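PDB 2HQL: uncharacterized protein MG376 homolog from Mycoplasma pneumoniae, which probably binds single-stranded DNA through a small OB-fold domain, although its precise cellular role is not established. Local coordinates for residues A[27-32]-A[59-64]; A[49-54]-A[90-95]. All blocks are in the same frame, centred on the assembly; numbering follows the deposited sequence.

Contact 1 of 2, residues A[27-32]-A[59-64]; sequences TGFLVT and ELEKHT
Glu61 lays the start of its side chain over one face of the Phe29 ring. Its CB sits 3.8 Å from the centroid of that ring, 19° off the normal, a CH-pi contact displaced toward the CE2–CZ rim, where the backbone also comes close: Phe29 CE2 is 3.4 Å from Glu61 CA. The two side chains cross at about a right angle. With CG of Phe29 anti to the backbone N (chi1 -171°), the ring reaches out from the strand to the helix, and a flat, wide residue suits this place because it can offer a face to one helix residue and an edge to another. That edge belongs to Leu60, whose CG lies in the plane of the ring, 3.7 Å from Phe29 CD2. The rest of Glu61 runs on past the ring, extended beyond CG, and its OE2 accepts a hydrogen bond from Trp22 NE1; the Trp22 ring also meets Phe29.

Helix 54-64 here lies against strand 28-39 of the OB-fold sheet; the axes of 28-32 and 59-64 approach to 8.9 Å and are inclined at 38°, and the contact is made mainly by side chains, with no hydrogen bonding across it. Alternation along the strand points Phe29 and Val31 at the helix and Leu30 away from it. Val31, next on the same side of the strand, adds a compact branch: its CG2 stands 3.6 Å from Leu60 CG, the fork of the leucine holding CD1 and CD2 near the same methyl. Leu60 extends further, to Ala52, Ile70, Ile93 and Ile96 of other strands, as befits a branched apolar residue at the buried side of a helix. One turn on, Thr64 OG1 approaches Val31 CG2 at 3.9 Å, while a weak bond to Leu60 O occupies the hydroxyl within the helix.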
loop_
_atom_site.group_PDB
_atom_site.type_symbol
_atom_site.label_atom_id
_atom_site.label_comp_id
_atom_site.label_asym_id
_atom_site.label_seq_id
_atom_site.Cartn_x
_atom_site.Cartn_y
_atom_site.Cartn_z
ATOM N N THR A 27 -19.330 -11.343 -3.709
ATOM C CA THR A 27 -18.901 -11.069 -2.339
ATOM C C THR A 27 -18.220 -9.682 -2.283
ATOM O O THR A 27 -18.278 -8.978 -1.269
ATOM C CB THR A 27 -17.859 -12.105 -1.888
ATOM O OG1 THR A 27 -18.120 -13.370 -2.522
ATOM C CG2 THR A 27 -17.888 -12.256 -0.380
ATOM N N GLY A 28 -17.562 -9.313 -3.383
ATOM C CA GLY A 28 -16.881 -8.036 -3.467
ATOM C C GLY A 28 -16.768 -7.507 -4.884
ATOM O O GLY A 28 -16.989 -8.222 -5.861
ATOM N N PHE A 29 -16.424 -6.230 -4.999
ATOM C CA PHE A 29 -16.263 -5.591 -6.302
ATOM C C PHE A 29 -14.841 -5.067 -6.398
ATOM O O PHE A 29 -14.395 -4.311 -5.535
ATOM C CB PHE A 29 -17.241 -4.423 -6.449
ATOM C CG PHE A 29 -17.287 -3.836 -7.830
ATOM C CD1 PHE A 29 -17.710 -4.606 -8.910
ATOM C CD2 PHE A 29 -16.938 -2.503 -8.047
ATOM C CE1 PHE A 29 -17.793 -4.067 -10.187
ATOM C CE2 PHE A 29 -17.015 -1.941 -9.334
ATOM C CZ PHE A 29 -17.446 -2.727 -10.406
ATOM N N LEU A 30 -14.134 -5.466 -7.449
ATOM C CA LEU A 30 -12.762 -5.039 -7.624
ATOM C C LEU A 30 -12.563 -4.039 -8.729
ATOM O O LEU A 30 -13.021 -4.229 -9.858
ATOM C CB LEU A 30 -11.844 -6.238 -7.869
ATOM C CG LEU A 30 -11.484 -7.059 -6.628
ATOM C CD1 LEU A 30 -12.663 -7.944 -6.201
ATOM C CD2 LEU A 30 -10.253 -7.901 -6.955
ATOM N N VAL A 31 -11.847 -2.980 -8.374
ATOM C CA VAL A 31 -11.526 -1.900 -9.288
ATOM C C VAL A 31 -10.000 -1.762 -9.407
ATOM O O VAL A 31 -9.260 -2.000 -8.451
ATOM C CB VAL A 31 -12.152 -0.560 -8.793
ATOM C CG1 VAL A 31 -11.711 0.607 -9.696
ATOM C CG2 VAL A 31 -13.677 -0.680 -8.779
ATOM N N THR A 32 -9.534 -1.413 -10.600
ATOM C CA THR A 32 -8.114 -1.215 -10.831
ATOM C C THR A 32 -7.896 0.235 -11.227
ATOM O O THR A 32 -8.459 0.723 -12.215
ATOM C CB THR A 32 -7.579 -2.140 -11.914
ATOM O OG1 THR A 32 -7.589 -3.482 -11.417
ATOM C CG2 THR A 32 -6.147 -1.761 -12.275
ATOM N N GLU A 59 -21.633 0.889 -4.019
ATOM C CA GLU A 59 -21.358 2.318 -4.116
ATOM C C GLU A 59 -20.204 2.455 -5.108
ATOM O O GLU A 59 -20.197 3.328 -5.977
ATOM C CB GLU A 59 -20.891 2.876 -2.776
ATOM C CG GLU A 59 -21.917 2.872 -1.669
ATOM C CD GLU A 59 -21.328 3.351 -0.354
ATOM O OE1 GLU A 59 -20.732 4.456 -0.340
ATOM O OE2 GLU A 59 -21.457 2.625 0.664
ATOM N N LEU A 60 -19.226 1.566 -4.957
ATOM C CA LEU A 60 -18.045 1.552 -5.807
ATOM C C LEU A 60 -18.428 1.368 -7.278
ATOM O O LEU A 60 -17.996 2.135 -8.148
ATOM C CB LEU A 60 -17.093 0.438 -5.340
ATOM C CG LEU A 60 -15.686 0.339 -5.951
ATOM C CD1 LEU A 60 -15.029 1.722 -5.971
ATOM C CD2 LEU A 60 -14.843 -0.659 -5.141
ATOM N N GLU A 61 -19.248 0.357 -7.551
ATOM C CA GLU A 61 -19.691 0.079 -8.914
ATOM C C GLU A 61 -20.456 1.268 -9.502
ATOM O O GLU A 61 -20.369 1.537 -10.699
ATOM C CB GLU A 61 -20.559 -1.176 -8.925
ATOM C CG GLU A 61 -21.260 -1.420 -10.236
ATOM C CD GLU A 61 -22.094 -2.675 -10.214
ATOM O OE1 GLU A 61 -22.911 -2.837 -9.282
ATOM O OE2 GLU A 61 -21.926 -3.498 -11.133
ATOM N N LYS A 62 -21.201 1.976 -8.656
ATOM C CA LYS A 62 -21.952 3.142 -9.095
ATOM C C LYS A 62 -21.005 4.321 -9.340
ATOM O O LYS A 62 -21.060 4.963 -10.391
ATOM C CB LYS A 62 -23.013 3.502 -8.051
ATOM C CG LYS A 62 -24.132 2.471 -7.983
ATOM C CD LYS A 62 -25.172 2.783 -6.911
ATOM C CE LYS A 62 -26.364 1.844 -7.046
ATOM N NZ LYS A 62 -27.314 1.961 -5.917
ATOM N N HIS A 63 -20.136 4.601 -8.372
ATOM C CA HIS A 63 -19.162 5.679 -8.510
ATOM C C HIS A 63 -18.346 5.366 -9.750
ATOM O O HIS A 63 -17.807 6.257 -10.398
ATOM C CB HIS A 63 -18.240 5.725 -7.291
ATOM C CG HIS A 63 -17.133 6.730 -7.400
ATOM N ND1 HIS A 63 -16.252 6.752 -8.452
ATOM C CD2 HIS A 63 -16.766 7.741 -6.574
ATOM C CE1 HIS A 63 -15.383 7.737 -8.277
ATOM N NE2 HIS A 63 -15.674 8.349 -7.146
ATOM N N THR A 64 -18.266 4.083 -10.072
ATOM C CA THR A 64 -17.534 3.627 -11.242
ATOM C C THR A 64 -18.280 3.963 -12.542
ATOM O O THR A 64 -17.676 4.343 -13.544
ATOM C CB THR A 64 -17.287 2.104 -11.138
ATOM O OG1 THR A 64 -16.021 1.874 -10.502
ATOM C CG2 THR A 64 -17.332 1.441 -12.497
#

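Contact 2 of 2, residues A[49-54]-A[90-95]; sequences VIYANG and TIEIVK
Ile91 bonds to the neighbouring strand through both its N and its O, on either side of Ile50, the parallel pattern: its N donates to Val49 O at 3.0 Å, and its O accepts from Tyr51 N at the same length. Tyr51 O then takes the N-H of Ile93 at 2.9 Å, with an N-H...O angle of 157°. Two carbonyls gain a further, weaker partner, since the CA-H of Thr90 leans on Val49 O and that of Ile50 on Ile91 O. Beyond the last direct bond a water carries on the connection, donating to Ile93 O at 2.6 Å and accepting a longer bond from Asn53 N.

On one face of the sheet Tyr51 stands over Glu92. Its CG is wedged between the backbone N and the carbonyl carbon (chi1 68°), which folds the ring across the neighbouring strand until Glu92 CA lies 3.9 Å from the centroid of the Tyr51 ring, a CH-pi contact. The aliphatic part of Glu92 continues beneath the phenol, CB being 3.3 Å from Tyr51 OH; its carboxylate OE1 is taken up by a salt bridge with Arg77, so a long acidic residue can serve both ring and guanidinium. The other face is apolar: Ile50 CD1 meets Ile93 CD1 at 3.6 Å, beta-branched residues suited to a buried strand, while small Ala52 leaves room for Leu60 of the helix.

Side by side in the same direction, strands 42-53 and 86-96 form the parallel pair that sits among antiparallel neighbours in the 1-2-3-5-4 strand order of an OB fold.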
loop_
_atom_site.group_PDB
_atom_site.type_symbol
_atom_site.label_atom_id
_atom_site.label_comp_id
_atom_site.label_asym_id
_atom_site.label_seq_id
_atom_site.Cartn_x
_atom_site.Cartn_y
_atom_site.Cartn_z
ATOM N N VAL A 49 -4.826 -2.127 -7.248
ATOM C CA VAL A 49 -6.078 -2.857 -7.248
ATOM C C VAL A 49 -6.740 -2.584 -5.914
ATOM O O VAL A 49 -6.151 -2.778 -4.860
ATOM C CB VAL A 49 -5.870 -4.371 -7.412
ATOM C CG1 VAL A 49 -7.206 -5.081 -7.356
ATOM C CG2 VAL A 49 -5.172 -4.666 -8.725
ATOM N N ILE A 50 -7.971 -2.104 -5.973
ATOM C CA ILE A 50 -8.721 -1.796 -4.774
ATOM C C ILE A 50 -10.017 -2.593 -4.829
ATOM O O ILE A 50 -10.417 -3.058 -5.896
ATOM C CB ILE A 50 -9.029 -0.282 -4.703
ATOM C CG1 ILE A 50 -9.873 0.147 -5.904
ATOM C CG2 ILE A 50 -7.728 0.513 -4.723
ATOM C CD1 ILE A 50 -10.336 1.582 -5.832
ATOM N N TYR A 51 -10.659 -2.779 -3.680
ATOM C CA TYR A 51 -11.922 -3.514 -3.648
ATOM C C TYR A 51 -12.803 -3.039 -2.507
ATOM O O TYR A 51 -12.379 -2.224 -1.692
ATOM C CB TYR A 51 -11.701 -5.030 -3.515
ATOM C CG TYR A 51 -11.128 -5.494 -2.195
ATOM C CD1 TYR A 51 -9.748 -5.555 -1.995
ATOM C CD2 TYR A 51 -11.962 -5.876 -1.145
ATOM C CE1 TYR A 51 -9.210 -5.989 -0.775
ATOM C CE2 TYR A 51 -11.436 -6.310 0.082
ATOM C CZ TYR A 51 -10.058 -6.361 0.257
ATOM O OH TYR A 51 -9.524 -6.777 1.456
ATOM N N ALA A 52 -14.032 -3.553 -2.468
ATOM C CA ALA A 52 -14.996 -3.210 -1.430
ATOM C C ALA A 52 -16.026 -4.323 -1.280
ATOM O O ALA A 52 -16.275 -5.089 -2.209
ATOM C CB ALA A 52 -15.690 -1.904 -1.771
ATOM N N ASN A 53 -16.619 -4.403 -0.097
ATOM C CA ASN A 53 -17.630 -5.407 0.207
ATOM C C ASN A 53 -18.953 -4.760 0.632
ATOM O O ASN A 53 -19.011 -3.550 0.875
ATOM C CB ASN A 53 -17.127 -6.313 1.327
ATOM C CG ASN A 53 -16.044 -7.251 0.865
ATOM O OD1 ASN A 53 -16.323 -8.294 0.273
ATOM N ND2 ASN A 53 -14.800 -6.884 1.119
ATOM N N GLY A 54 -20.002 -5.576 0.693
ATOM C CA GLY A 54 -21.319 -5.121 1.109
ATOM C C GLY A 54 -21.916 -3.931 0.387
ATOM O O GLY A 54 -21.899 -3.860 -0.840
ATOM N N THR A 90 -3.280 -5.277 -2.349
ATOM C CA THR A 90 -4.625 -4.791 -2.681
ATOM C C THR A 90 -5.069 -3.855 -1.564
ATOM O O THR A 90 -4.626 -3.993 -0.423
ATOM C CB THR A 90 -5.686 -5.931 -2.772
ATOM O OG1 THR A 90 -5.796 -6.597 -1.506
ATOM C CG2 THR A 90 -5.310 -6.936 -3.837
ATOM N N ILE A 91 -5.933 -2.898 -1.881
ATOM C CA ILE A 91 -6.417 -1.988 -0.856
ATOM C C ILE A 91 -7.884 -2.220 -0.568
ATOM O O ILE A 91 -8.719 -2.093 -1.452
ATOM C CB ILE A 91 -6.271 -0.496 -1.238
ATOM C CG1 ILE A 91 -4.824 -0.186 -1.659
ATOM C CG2 ILE A 91 -6.678 0.381 -0.044
ATOM C CD1 ILE A 91 -4.516 -0.542 -3.102
ATOM N N GLU A 92 -8.175 -2.560 0.688
ATOM C CA GLU A 92 -9.531 -2.788 1.163
ATOM C C GLU A 92 -10.138 -1.416 1.427
ATOM O O GLU A 92 -9.760 -0.725 2.373
ATOM C CB GLU A 92 -9.500 -3.590 2.461
ATOM C CG GLU A 92 -10.861 -4.059 2.925
ATOM C CD GLU A 92 -10.808 -4.632 4.309
ATOM O OE1 GLU A 92 -9.704 -5.048 4.711
ATOM O OE2 GLU A 92 -11.855 -4.676 4.990
ATOM N N ILE A 93 -11.076 -1.020 0.583
ATOM C CA ILE A 93 -11.713 0.277 0.718
ATOM C C ILE A 93 -12.540 0.407 1.991
ATOM O O ILE A 93 -13.358 -0.457 2.311
ATOM C CB ILE A 93 -12.593 0.568 -0.519
ATOM C CG1 ILE A 93 -11.694 0.733 -1.755
ATOM C CG2 ILE A 93 -13.481 1.787 -0.268
ATOM C CD1 ILE A 93 -12.446 0.767 -3.061
ATOM N N VAL A 94 -12.304 1.492 2.722
ATOM C CA VAL A 94 -13.022 1.776 3.956
ATOM C C VAL A 94 -13.933 2.953 3.681
ATOM O O VAL A 94 -15.062 3.011 4.165
ATOM C CB VAL A 94 -12.057 2.159 5.111
ATOM C CG1 VAL A 94 -12.831 2.804 6.239
ATOM C CG2 VAL A 94 -11.337 0.922 5.637
ATOM N N LYS A 95 -13.448 3.887 2.873
ATOM C CA LYS A 95 -14.230 5.068 2.567
ATOM C C LYS A 95 -13.973 5.668 1.177
ATOM O O LYS A 95 -12.834 5.753 0.710
ATOM C CB LYS A 95 -13.964 6.111 3.653
ATOM C CG LYS A 95 -14.921 7.277 3.648
ATOM C CD LYS A 95 -14.724 8.163 4.859
ATOM C CE LYS A 95 -15.715 9.303 4.842
ATOM N NZ LYS A 95 -15.568 10.107 3.595
HETATM O O HOH W 1 -15.072 -2.330 1.871
#

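Contacts 1 and 2, with centres about 8 Å apart, meet along strand 42-53, which is the sheet neighbour of strand 28-39 and runs directly into helix 54-64. Probable backbone hydrogen bonds stitch them together: Ile50 N lies 2.8 Å from Val31 O, and Phe29 N 3.0 Å from Ala52 O. Leu60 of contact 1 also touches Ala52 and Ile93 of contact 2, so the helix lies over the apolar face of the sheet at both contacts, whereas Tyr51 and Leu30 touch on the other face. A role of these residues in DNA binding cannot be read from the contacts.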